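Arginase (Glaciozyma antarctica, PDB 5YNL) probably hydrolyses L-arginine to L-ornithine and urea as a cold-adapted arginase of a psychrophilic yeast. Local coordinates at residues K264-A269 and C315-E320. Residues are numbered along the deposited sequence; the frame is centred on the assembly and turned at random. Where two conformers were deposited one is given.
Sequences KVVEMA and CEAIAE
V266 and A317 mark the closest backbone approach between the helical segments 264-269 and 315-320, with their CA atoms 7.4 Å apart, a spacing that small side chains can bridge. The contact rests on one methyl of V266. Because CG1 is anti to the backbone N (chi1 175°), it reaches across to the second helix, where it meets CB of A317 at 3.8 Å. The same CG1 lies 3.9 Å from CD1 of I318. I318 sets out along the flank of its helix; its CG1 branch, anti to the carbonyl carbon (chi1 -89°), then carries CD1 over to the valine, and the two side chains cross at about a right angle. V266 also packs against Y313 and I314, about one turn before A317 on helix 308-320, so this valine spans more than one turn of its neighbour.

Beside this apolar patch, in the conformer given for E267, water 1 lies within hydrogen-bonding distance of OE1 of E267 (2.9 Å) and OE1 of E320 (3.0 Å), though it may not serve both at once. Because E267 has a second conformer, this link is tentative. In the same conformer, R277 makes a long, weak ion pair with OE2 of E267.

Helices 254-273 and 308-320 are neighbours in the alpha/beta fold of the arginase family, built on a parallel eight-stranded sheet. On the first helix, V265, M268 and A269 lean on F252 of the edge strand 250-253, whereas on the second C315 packs against helix 345-356. The chemistry therefore divides into a small buried contact of methyl groups and a polar margin, where a water lying between the two acidic side chains, when E267 takes this conformer, could ease any repulsion if both are ionised.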
loop_
_atom_site.group_PDB
_atom_site.type_symbol
_atom_site.label_atom_id
_atom_site.label_comp_id
_atom_site.label_asym_id
_atom_site.label_seq_id
_atom_site.Cartn_x
_atom_site.Cartn_y
_atom_site.Cartn_z
ATOM N N LYS A 264 -14.134 11.268 -8.777
ATOM C CA LYS A 264 -14.885 11.528 -7.569
ATOM C C LYS A 264 -14.562 10.516 -6.454
ATOM O O LYS A 264 -14.536 10.856 -5.273
ATOM C CB LYS A 264 -16.373 11.553 -7.893
ATOM C CG LYS A 264 -17.191 12.099 -6.768
ATOM C CD LYS A 264 -16.543 13.374 -6.119
ATOM C CE LYS A 264 -17.589 14.154 -5.318
ATOM N NZ LYS A 264 -18.711 14.651 -6.206
ATOM N N VAL A 265 -14.286 9.279 -6.828
ATOM C CA VAL A 265 -14.004 8.269 -5.831
ATOM C C VAL A 265 -12.753 8.614 -5.026
ATOM O O VAL A 265 -12.745 8.486 -3.789
ATOM C CB VAL A 265 -13.884 6.861 -6.440
ATOM C CG1 VAL A 265 -13.115 5.923 -5.500
ATOM C CG2 VAL A 265 -15.267 6.293 -6.736
ATOM N N VAL A 266 -11.702 9.057 -5.704
ATOM C CA VAL A 266 -10.481 9.373 -4.988
ATOM C C VAL A 266 -10.677 10.591 -4.088
ATOM O O VAL A 266 -10.152 10.648 -2.991
ATOM C CB VAL A 266 -9.287 9.615 -5.936
ATOM C CG1 VAL A 266 -8.066 10.070 -5.128
ATOM C CG2 VAL A 266 -8.997 8.344 -6.696
ATOM N N GLU A 267 -11.448 11.557 -4.545
ATOM C CA GLU A 267 -11.697 12.720 -3.703
ATOM C C GLU A 267 -12.525 12.373 -2.460
ATOM O O GLU A 267 -12.252 12.893 -1.380
ATOM C CB GLU A 267 -12.334 13.879 -4.484
ATOM C CG GLU A 267 -11.438 14.429 -5.587
ATOM C CD GLU A 267 -10.035 14.835 -5.113
ATOM O OE1 GLU A 267 -9.067 14.038 -5.272
ATOM O OE2 GLU A 267 -9.893 15.970 -4.597
ATOM N N MET A 268 -13.512 11.495 -2.602
ATOM C CA MET A 268 -14.321 11.064 -1.462
ATOM C C MET A 268 -13.476 10.240 -0.485
ATOM O O MET A 268 -13.674 10.293 0.737
ATOM C CB MET A 268 -15.520 10.234 -1.946
ATOM C CG MET A 268 -16.636 11.063 -2.573
ATOM S SD MET A 268 -17.949 10.069 -3.319
ATOM C CE MET A 268 -18.715 9.307 -1.897
ATOM N N ALA A 269 -12.525 9.485 -1.035
ATOM C CA ALA A 269 -11.643 8.655 -0.232
ATOM C C ALA A 269 -10.753 9.562 0.556
ATOM O O ALA A 269 -10.629 9.402 1.771
ATOM C CB ALA A 269 -10.827 7.731 -1.095
ATOM N N CYS A 315 -2.591 7.172 -8.329
ATOM C CA CYS A 315 -1.226 7.511 -7.955
ATOM C C CYS A 315 -0.935 8.975 -8.199
ATOM O O CYS A 315 -0.258 9.609 -7.395
ATOM C CB CYS A 315 -0.210 6.615 -8.698
ATOM S SG CYS A 315 -0.295 4.873 -8.151
ATOM N N GLU A 316 -1.471 9.524 -9.285
ATOM C CA GLU A 316 -1.269 10.936 -9.576
ATOM C C GLU A 316 -2.002 11.777 -8.536
ATOM O O GLU A 316 -1.421 12.681 -7.935
ATOM C CB GLU A 316 -1.763 11.281 -10.985
ATOM C CG GLU A 316 -0.961 12.375 -11.676
ATOM C CD GLU A 316 -1.134 12.381 -13.205
ATOM O OE1 GLU A 316 -1.827 11.469 -13.751
ATOM O OE2 GLU A 316 -0.580 13.316 -13.869
ATOM N N ALA A 317 -3.269 11.444 -8.300
ATOM C CA ALA A 317 -4.128 12.256 -7.455
ATOM C C ALA A 317 -3.528 12.336 -6.073
ATOM O O ALA A 317 -3.476 13.419 -5.465
ATOM C CB ALA A 317 -5.533 11.691 -7.394
ATOM N N ILE A 318 -3.047 11.192 -5.595
ATOM C CA ILE A 318 -2.393 11.126 -4.299
ATOM C C ILE A 318 -1.120 11.969 -4.370
ATOM O O ILE A 318 -0.819 12.718 -3.443
ATOM C CB ILE A 318 -2.035 9.687 -3.932
ATOM C CG1 ILE A 318 -3.192 9.004 -3.179
ATOM C CG2 ILE A 318 -0.797 9.660 -3.010
ATOM C CD1 ILE A 318 -4.579 9.306 -3.655
ATOM N N ALA A 319 -0.394 11.874 -5.486
ATOM C CA ALA A 319 0.876 12.592 -5.621
ATOM C C ALA A 319 0.653 14.091 -5.538
ATOM O O ALA A 319 1.457 14.800 -4.907
ATOM C CB ALA A 319 1.599 12.220 -6.921
ATOM N N GLU A 320 -0.428 14.580 -6.145
ATOM C CA GLU A 320 -0.644 16.024 -6.159
ATOM C C GLU A 320 -0.865 16.607 -4.751
ATOM O O GLU A 320 -0.636 17.798 -4.535
ATOM C CB GLU A 320 -1.733 16.471 -7.163
ATOM C CG GLU A 320 -3.186 16.360 -6.668
ATOM C CD GLU A 320 -4.228 16.867 -7.689
ATOM O OE1 GLU A 320 -5.411 16.465 -7.581
ATOM O OE2 GLU A 320 -3.887 17.670 -8.597
HETATM O O HOH W 1 -6.292 14.870 -5.201
#